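Local coordinates for protein short chain dehydrogenase (Rhodopseudomonas palustris, PDB 3H7A) that probably catalyses NAD(P)-dependent oxidation or reduction of a substrate that is not known, as a member of the short-chain dehydrogenase/reductase family, at residues I137-A142 with Q167-E172; L84-F89 with Q225-P230; A45-E50 with G56-R61. All blocks are in the same frame, centred on the assembly; numbering follows the deposited sequence.

Interaction 1 (I137-A142 with Q167-E172); sequences IFFTGA and QSMARE
Met169 meets Ile137 and Phe139 in a buried apolar contact, part of it Met-aromatic, between an inner strand of the Rossmann-fold sheet and a helix packed on that sheet. Strand 135-142 and helix 153-173 form a beta-alpha-beta unit with strand 178-185. Ile137 and Phe139 are two apart on the strand, and both start out toward the helix. Met169 answers them alone, with the end of its side chain. Its CG lies anti to the carbonyl carbon, chi1 -77°, and the chain then runs extended before bending at chi3, 54°. The bend sends the methyl to one partner and leaves the sulfur near the other. CE of Met169 lies 3.7 Å from CD1 of Ile137. SD of Met169 comes within 4.1 Å of CZ of Phe139, at the far end of the ring. Met169 SD is 5.3 Å from the centroid of the Phe139 ring and 74° off the ring normal, an oblique approach. Met169 crosses both side chains at about a right angle. Leu162 and Ala166 of the same helix also touch Phe139, and Ser125 and Met129 of helix 104-132 touch Ile137. The next residue back, Ser168, hydrogen-bonds through OG to the carbonyl oxygen of Gly149 of the second subunit, so this helix also reaches the subunit interface. The cross-segment contact rests on dispersion and a modest sulfur-aromatic term, with no polar bond to fix its direction.

Interaction 2 (L84-F89 with Q225-P230); sequences LEVTIF and QLYQQP
Tyr227 carries this contact from the second segment, meeting Val86 directly and Glu85 through a water. Helix 216-228 ends here against strand 84-89 of the parallel Rossmann-fold sheet. The carbonyl oxygens of Leu226, Tyr227 and Gln229 all accept hydrogen bonds from Lys136 NZ, at the end of the helix. Tyr227 follows Leu226, and its CG is anti to the backbone N, chi1 176°, which carries the ring out toward strand 84-89. CG2 of Val86 reaches the CD1-CE1 side of the ring, 3.6 Å from CE1 of Tyr227. The approach is oblique. Farther out, Tyr227 OH is 2.9 Å from a water that lies in the ring plane at its edge. The same water donates to OE1 of Glu85 at 2.6 Å. Tyr227 OH and Glu85 OE1 are 4.3 Å apart, so the water spans the gap between hydroxyl and carboxylate. The ring also stacks with Trp224 and meets Phe32 edge-to-face. Beyond the helix, the backbone oxygen of Gln229 also accepts a bond from the indole NH of Trp234. The contact thus has two parts: Val86 packs on the ring, and the water links the polar ends of Glu85 and Tyr227.

Interaction 3 (A45-E50 with G56-R61); sequences APLVAE and GRIVAR
Leu47 and Val48 of helix 45-53 pack on Ile58 and Ala60 of edge strand 57-62. The two short segments run nearly antiparallel, at 165°, with their axes 8.6 Å apart at closest approach. They belong to the beta-alpha-beta unit of strand 33-38, helix 45-53 and strand 57-62. Ala45 begins the segment, and its oxygen accepts the helical bond from the N of Ala49. Leu47 is the first residue to touch the strand. Its CG is 4.2 Å from CD1 of Ile58, and the two side chains cross at about a right angle. Leu47 also rests on Ala21 and Ala24 of helix 18-29, so it touches both that helix and the isoleucine. Val48 comes next and makes the broader contact, using both of its methyls. CG1 of Val48 lies 3.8 Å from CG2 of Ile58. CG2 of Val48 is 3.7 Å from CB of Ala60 and 3.9 Å from CD1 of Ile58. The arms of Ile58 are divided. Its CG1 is anti to the backbone N, chi1 178°, and the extended chain takes CD1 to a place beside both Leu47 and Val48. CG2 of Ile58 stays close to the base of Val48, 3.8 Å from CA of Val48. An alanine at Ile58 is likely to leave a gap under Leu47 and Val48, with neither methyl of Val48 keeping its isoleucine partner. Farther along, Glu50 turns to Lys25 in a salt bridge on helix 18-29. The closest contacts are between side-chain carbons, so helix and strand are held here by shape and buried apolar surface.

Overall arrangement
The three contacts lie on one parallel sheet, the core of the Rossmann fold. Along the chain, interaction 3 comes first. Strand 84-89 of interaction 2 follows, then both segments of interaction 1, and helix 216-228 completes interaction 2 last. Interactions 1 and 2 have centres 12 Å apart and use neighbouring strands. They touch: Phe138 N and O pair with Thr87 O and Phe89 N, probably as hydrogen bonds, and its ring packs on Leu226 and Tyr227. Interaction 3 is at the edge strand, its centre about 20 Å from that of interaction 2 and 27 Å from that of interaction 1, across the chain's centre. The contacts thus pin helices along the sheet from edge strand to inner strands.

Interaction 1 (I137-A142 with Q167-E172)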
# COMPACT_ATOMS: atom_id res chain seq x y z
N ILE B 137 3.82 9.22 -21.17
CA ILE B 137 2.55 9.78 -20.72
C ILE B 137 2.55 9.89 -19.22
O ILE B 137 2.46 8.88 -18.52
CB ILE B 137 1.33 8.91 -21.11
CG1 ILE B 137 1.36 8.58 -22.61
CG2 ILE B 137 0.04 9.63 -20.71
CD1 ILE B 137 0.32 7.59 -23.06
N PHE B 138 2.63 11.12 -18.73
CA PHE B 138 2.82 11.40 -17.32
C PHE B 138 1.57 12.03 -16.75
O PHE B 138 0.96 12.90 -17.39
CB PHE B 138 4.01 12.35 -17.14
CG PHE B 138 5.33 11.78 -17.58
CD1 PHE B 138 5.52 10.41 -17.71
CD2 PHE B 138 6.42 12.62 -17.81
CE1 PHE B 138 6.74 9.89 -18.09
CE2 PHE B 138 7.65 12.10 -18.18
CZ PHE B 138 7.81 10.73 -18.32
N PHE B 139 1.18 11.59 -15.55
CA PHE B 139 -0.00 12.09 -14.87
C PHE B 139 0.40 12.69 -13.53
O PHE B 139 1.12 12.05 -12.77
CB PHE B 139 -0.97 10.93 -14.61
CG PHE B 139 -1.54 10.33 -15.87
CD1 PHE B 139 -2.64 10.93 -16.49
CD2 PHE B 139 -1.01 9.16 -16.40
CE1 PHE B 139 -3.21 10.37 -17.65
CE2 PHE B 139 -1.56 8.59 -17.55
CZ PHE B 139 -2.68 9.21 -18.18
N THR B 140 -0.08 13.90 -13.23
CA THR B 140 0.19 14.51 -11.93
C THR B 140 -0.82 14.06 -10.89
O THR B 140 -2.01 14.36 -11.01
CB THR B 140 0.15 16.05 -11.99
OG1 THR B 140 1.09 16.51 -12.97
CG2 THR B 140 0.54 16.63 -10.65
N GLY B 141 -0.33 13.37 -9.86
CA GLY B 141 -1.16 12.90 -8.75
C GLY B 141 -0.98 13.74 -7.51
O GLY B 141 -0.24 14.71 -7.51
N ALA B 142 -1.68 13.37 -6.43
CA ALA B 142 -1.64 14.13 -5.18
C ALA B 142 -1.67 13.10 -4.07
O ALA B 142 -1.83 11.91 -4.37
CB ALA B 142 -2.88 15.03 -5.08
N GLN B 167 -2.21 3.14 -13.91
CA GLN B 167 -1.74 1.77 -13.65
C GLN B 167 -2.10 0.84 -14.79
O GLN B 167 -1.23 0.12 -15.29
CB GLN B 167 -2.32 1.22 -12.35
CG GLN B 167 -1.76 1.84 -11.09
CD GLN B 167 -2.10 1.02 -9.87
OE1 GLN B 167 -2.78 -0.02 -9.98
NE2 GLN B 167 -1.66 1.47 -8.71
N SER B 168 -3.36 0.87 -15.20
CA SER B 168 -3.86 0.03 -16.29
C SER B 168 -3.21 0.34 -17.64
O SER B 168 -2.97 -0.56 -18.45
CB SER B 168 -5.37 0.21 -16.42
OG SER B 168 -6.02 -0.36 -15.30
N MET B 169 -2.94 1.62 -17.87
CA MET B 169 -2.30 2.01 -19.12
C MET B 169 -0.87 1.52 -19.07
O MET B 169 -0.36 1.01 -20.06
CB MET B 169 -2.37 3.53 -19.33
CG MET B 169 -3.76 4.05 -19.81
SD MET B 169 -3.84 5.82 -20.16
CE MET B 169 -2.48 5.98 -21.31
N ALA B 170 -0.23 1.64 -17.91
CA ALA B 170 1.16 1.20 -17.75
C ALA B 170 1.32 -0.31 -17.96
O ALA B 170 2.22 -0.73 -18.68
CB ALA B 170 1.72 1.63 -16.39
N ARG B 171 0.44 -1.11 -17.38
CA ARG B 171 0.54 -2.55 -17.54
C ARG B 171 0.44 -2.93 -19.02
O ARG B 171 1.17 -3.80 -19.47
CB ARG B 171 -0.53 -3.28 -16.71
CG ARG B 171 -0.55 -2.99 -15.20
CD ARG B 171 0.61 -3.57 -14.40
NE ARG B 171 0.80 -5.00 -14.63
CZ ARG B 171 1.86 -5.70 -14.21
NH1 ARG B 171 1.94 -7.00 -14.48
NH2 ARG B 171 2.83 -5.10 -13.54
N GLU B 172 -0.42 -2.23 -19.77
CA GLU B 172 -0.62 -2.49 -21.20
C GLU B 172 0.48 -1.93 -22.13
O GLU B 172 0.88 -2.59 -23.09
CB GLU B 172 -1.99 -1.99 -21.66
CG GLU B 172 -2.45 -2.58 -23.00
CD GLU B 172 -3.70 -1.91 -23.60
OE1 GLU B 172 -4.53 -1.36 -22.85
OE2 GLU B 172 -3.85 -1.96 -24.85

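Interaction 2 (L84-F89 with Q225-P230)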
# COMPACT_ATOMS: atom_id res chain seq x y z
N LEU B 84 4.15 13.65 -31.50
CA LEU B 84 3.85 13.78 -30.09
C LEU B 84 4.68 12.76 -29.29
O LEU B 84 4.48 11.55 -29.44
CB LEU B 84 2.35 13.58 -29.84
CG LEU B 84 1.89 13.68 -28.38
CD1 LEU B 84 2.06 15.06 -27.82
CD2 LEU B 84 0.45 13.27 -28.29
N GLU B 85 5.60 13.26 -28.47
CA GLU B 85 6.51 12.39 -27.70
C GLU B 85 6.27 12.32 -26.20
O GLU B 85 6.63 11.33 -25.57
CB GLU B 85 7.97 12.75 -27.97
CG GLU B 85 8.51 11.88 -29.06
CD GLU B 85 9.83 12.33 -29.60
OE1 GLU B 85 10.64 12.88 -28.81
OE2 GLU B 85 10.06 12.11 -30.81
N VAL B 86 5.71 13.38 -25.63
CA VAL B 86 5.41 13.43 -24.20
C VAL B 86 4.06 14.11 -24.00
O VAL B 86 3.84 15.16 -24.56
CB VAL B 86 6.51 14.20 -23.42
CG1 VAL B 86 6.24 14.20 -21.90
CG2 VAL B 86 7.88 13.62 -23.68
N THR B 87 3.16 13.48 -23.24
CA THR B 87 1.97 14.19 -22.73
C THR B 87 2.08 14.31 -21.21
O THR B 87 2.34 13.32 -20.55
CB THR B 87 0.66 13.44 -23.08
OG1 THR B 87 0.46 13.48 -24.49
CG2 THR B 87 -0.57 14.08 -22.39
N ILE B 88 1.91 15.51 -20.68
CA ILE B 88 1.88 15.68 -19.23
C ILE B 88 0.50 16.20 -18.86
O ILE B 88 0.11 17.30 -19.28
CB ILE B 88 3.00 16.59 -18.75
CG1 ILE B 88 4.34 15.95 -19.09
CG2 ILE B 88 2.92 16.78 -17.24
CD1 ILE B 88 5.36 16.91 -19.51
N PHE B 89 -0.25 15.38 -18.13
CA PHE B 89 -1.59 15.73 -17.69
C PHE B 89 -1.54 16.29 -16.27
O PHE B 89 -1.29 15.57 -15.31
CB PHE B 89 -2.53 14.53 -17.75
CG PHE B 89 -3.93 14.86 -17.36
CD1 PHE B 89 -4.80 15.48 -18.27
CD2 PHE B 89 -4.38 14.61 -16.06
CE1 PHE B 89 -6.10 15.80 -17.91
CE2 PHE B 89 -5.67 14.95 -15.68
CZ PHE B 89 -6.54 15.54 -16.61
N GLN B 225 13.39 14.26 -14.95
CA GLN B 225 14.01 13.04 -14.46
C GLN B 225 13.29 11.78 -14.99
O GLN B 225 13.94 10.85 -15.48
CB GLN B 225 14.06 13.03 -12.93
CG GLN B 225 14.90 11.89 -12.36
CD GLN B 225 14.44 11.43 -10.99
OE1 GLN B 225 14.51 10.24 -10.67
NE2 GLN B 225 13.97 12.37 -10.17
N LEU B 226 11.96 11.75 -14.90
CA LEU B 226 11.20 10.62 -15.44
C LEU B 226 11.38 10.50 -16.94
O LEU B 226 11.53 9.38 -17.47
CB LEU B 226 9.71 10.74 -15.08
CG LEU B 226 9.29 10.39 -13.65
CD1 LEU B 226 7.86 10.83 -13.37
CD2 LEU B 226 9.46 8.89 -13.39
N TYR B 227 11.39 11.64 -17.63
CA TYR B 227 11.63 11.65 -19.07
C TYR B 227 12.96 10.97 -19.39
O TYR B 227 13.03 10.15 -20.30
CB TYR B 227 11.58 13.06 -19.69
CG TYR B 227 11.94 13.01 -21.17
CD1 TYR B 227 11.01 12.60 -22.11
CD2 TYR B 227 13.23 13.29 -21.60
CE1 TYR B 227 11.34 12.50 -23.44
CE2 TYR B 227 13.56 13.21 -22.94
CZ TYR B 227 12.61 12.81 -23.84
OH TYR B 227 12.94 12.71 -25.17
N GLN B 228 14.00 11.30 -18.62
CA GLN B 228 15.35 10.82 -18.89
C GLN B 228 15.64 9.33 -18.64
O GLN B 228 16.64 8.81 -19.13
CB GLN B 228 16.36 11.67 -18.12
CG GLN B 228 16.45 13.11 -18.59
CD GLN B 228 17.38 13.30 -19.77
OE1 GLN B 228 18.49 13.83 -19.62
NE2 GLN B 228 16.93 12.88 -20.96
N GLN B 229 14.77 8.65 -17.89
CA GLN B 229 14.97 7.24 -17.55
C GLN B 229 14.97 6.32 -18.76
O GLN B 229 14.05 6.38 -19.58
CB GLN B 229 13.87 6.76 -16.60
CG GLN B 229 13.89 7.39 -15.24
CD GLN B 229 12.85 6.79 -14.33
OE1 GLN B 229 11.83 6.29 -14.79
NE2 GLN B 229 13.10 6.83 -13.03
N PRO B 230 15.99 5.45 -18.87
CA PRO B 230 16.03 4.46 -19.96
C PRO B 230 15.06 3.31 -19.68
O PRO B 230 14.72 3.08 -18.52
CB PRO B 230 17.48 3.96 -19.93
CG PRO B 230 17.93 4.16 -18.52
CD PRO B 230 17.16 5.33 -17.97
O HOH W 1 11.17 11.24 -26.86

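Interaction 3 (A45-E50 with G56-R61)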
# COMPACT_ATOMS: atom_id res chain seq x y z
N ALA B 45 -0.24 34.05 -22.67
CA ALA B 45 0.60 35.04 -23.36
C ALA B 45 1.91 35.42 -22.63
O ALA B 45 2.95 35.49 -23.29
CB ALA B 45 -0.20 36.29 -23.75
N PRO B 46 1.88 35.67 -21.30
CA PRO B 46 3.17 35.83 -20.63
C PRO B 46 4.12 34.62 -20.77
O PRO B 46 5.31 34.82 -21.02
CB PRO B 46 2.78 36.05 -19.16
CG PRO B 46 1.42 36.64 -19.24
CD PRO B 46 0.76 35.88 -20.35
N LEU B 47 3.59 33.40 -20.63
CA LEU B 47 4.39 32.17 -20.75
C LEU B 47 5.02 32.03 -22.13
O LEU B 47 6.20 31.70 -22.25
CB LEU B 47 3.55 30.93 -20.41
CG LEU B 47 4.22 29.54 -20.49
CD1 LEU B 47 5.44 29.44 -19.58
CD2 LEU B 47 3.22 28.41 -20.23
N VAL B 48 4.22 32.29 -23.17
CA VAL B 48 4.71 32.22 -24.55
C VAL B 48 5.83 33.23 -24.78
O VAL B 48 6.87 32.88 -25.31
CB VAL B 48 3.56 32.42 -25.56
CG1 VAL B 48 4.09 32.45 -26.98
CG2 VAL B 48 2.55 31.30 -25.42
N ALA B 49 5.61 34.47 -24.32
CA ALA B 49 6.61 35.54 -24.42
C ALA B 49 7.93 35.16 -23.76
O ALA B 49 8.99 35.32 -24.36
CB ALA B 49 6.07 36.83 -23.83
N GLU B 50 7.85 34.63 -22.54
CA GLU B 50 9.01 34.19 -21.77
C GLU B 50 9.75 33.02 -22.41
O GLU B 50 10.98 33.01 -22.44
CB GLU B 50 8.57 33.81 -20.36
CG GLU B 50 9.71 33.60 -19.37
CD GLU B 50 9.24 33.31 -17.96
OE1 GLU B 50 8.01 33.31 -17.71
OE2 GLU B 50 10.11 33.09 -17.08
N GLY B 56 12.93 29.29 -27.16
CA GLY B 56 12.10 28.09 -27.26
C GLY B 56 10.85 28.22 -28.11
O GLY B 56 10.45 29.33 -28.47
N ARG B 57 10.22 27.08 -28.41
CA ARG B 57 9.04 27.03 -29.27
C ARG B 57 7.82 26.54 -28.49
O ARG B 57 7.89 25.54 -27.79
CB ARG B 57 9.30 26.13 -30.47
CG ARG B 57 10.48 26.58 -31.34
CD ARG B 57 10.96 25.47 -32.24
NE ARG B 57 11.45 24.33 -31.48
CZ ARG B 57 11.36 23.07 -31.87
NH1 ARG B 57 11.82 22.11 -31.10
NH2 ARG B 57 10.82 22.75 -33.04
N ILE B 58 6.71 27.27 -28.61
CA ILE B 58 5.47 26.96 -27.89
C ILE B 58 4.24 27.39 -28.68
O ILE B 58 4.24 28.46 -29.29
CB ILE B 58 5.45 27.57 -26.44
CG1 ILE B 58 4.13 27.27 -25.71
CG2 ILE B 58 5.76 29.07 -26.45
CD1 ILE B 58 4.02 27.85 -24.30
N VAL B 59 3.22 26.53 -28.71
CA VAL B 59 1.90 26.84 -29.24
C VAL B 59 0.92 26.85 -28.08
O VAL B 59 0.77 25.86 -27.38
CB VAL B 59 1.45 25.80 -30.28
CG1 VAL B 59 0.07 26.11 -30.82
CG2 VAL B 59 2.46 25.72 -31.42
N ALA B 60 0.27 28.00 -27.87
CA ALA B 60 -0.73 28.16 -26.81
C ALA B 60 -2.14 27.98 -27.34
O ALA B 60 -2.50 28.55 -28.37
CB ALA B 60 -0.59 29.53 -26.18
N ARG B 61 -2.95 27.16 -26.66
CA ARG B 61 -4.35 26.99 -27.01
C ARG B 61 -5.26 27.12 -25.79
O ARG B 61 -4.82 26.89 -24.66
CB ARG B 61 -4.59 25.63 -27.69
CG ARG B 61 -3.98 25.50 -29.08
CD ARG B 61 -4.02 24.05 -29.57
NE ARG B 61 -5.38 23.52 -29.73
CZ ARG B 61 -5.98 23.27 -30.90
NH1 ARG B 61 -5.35 23.50 -32.05
NH2 ARG B 61 -7.22 22.79 -30.92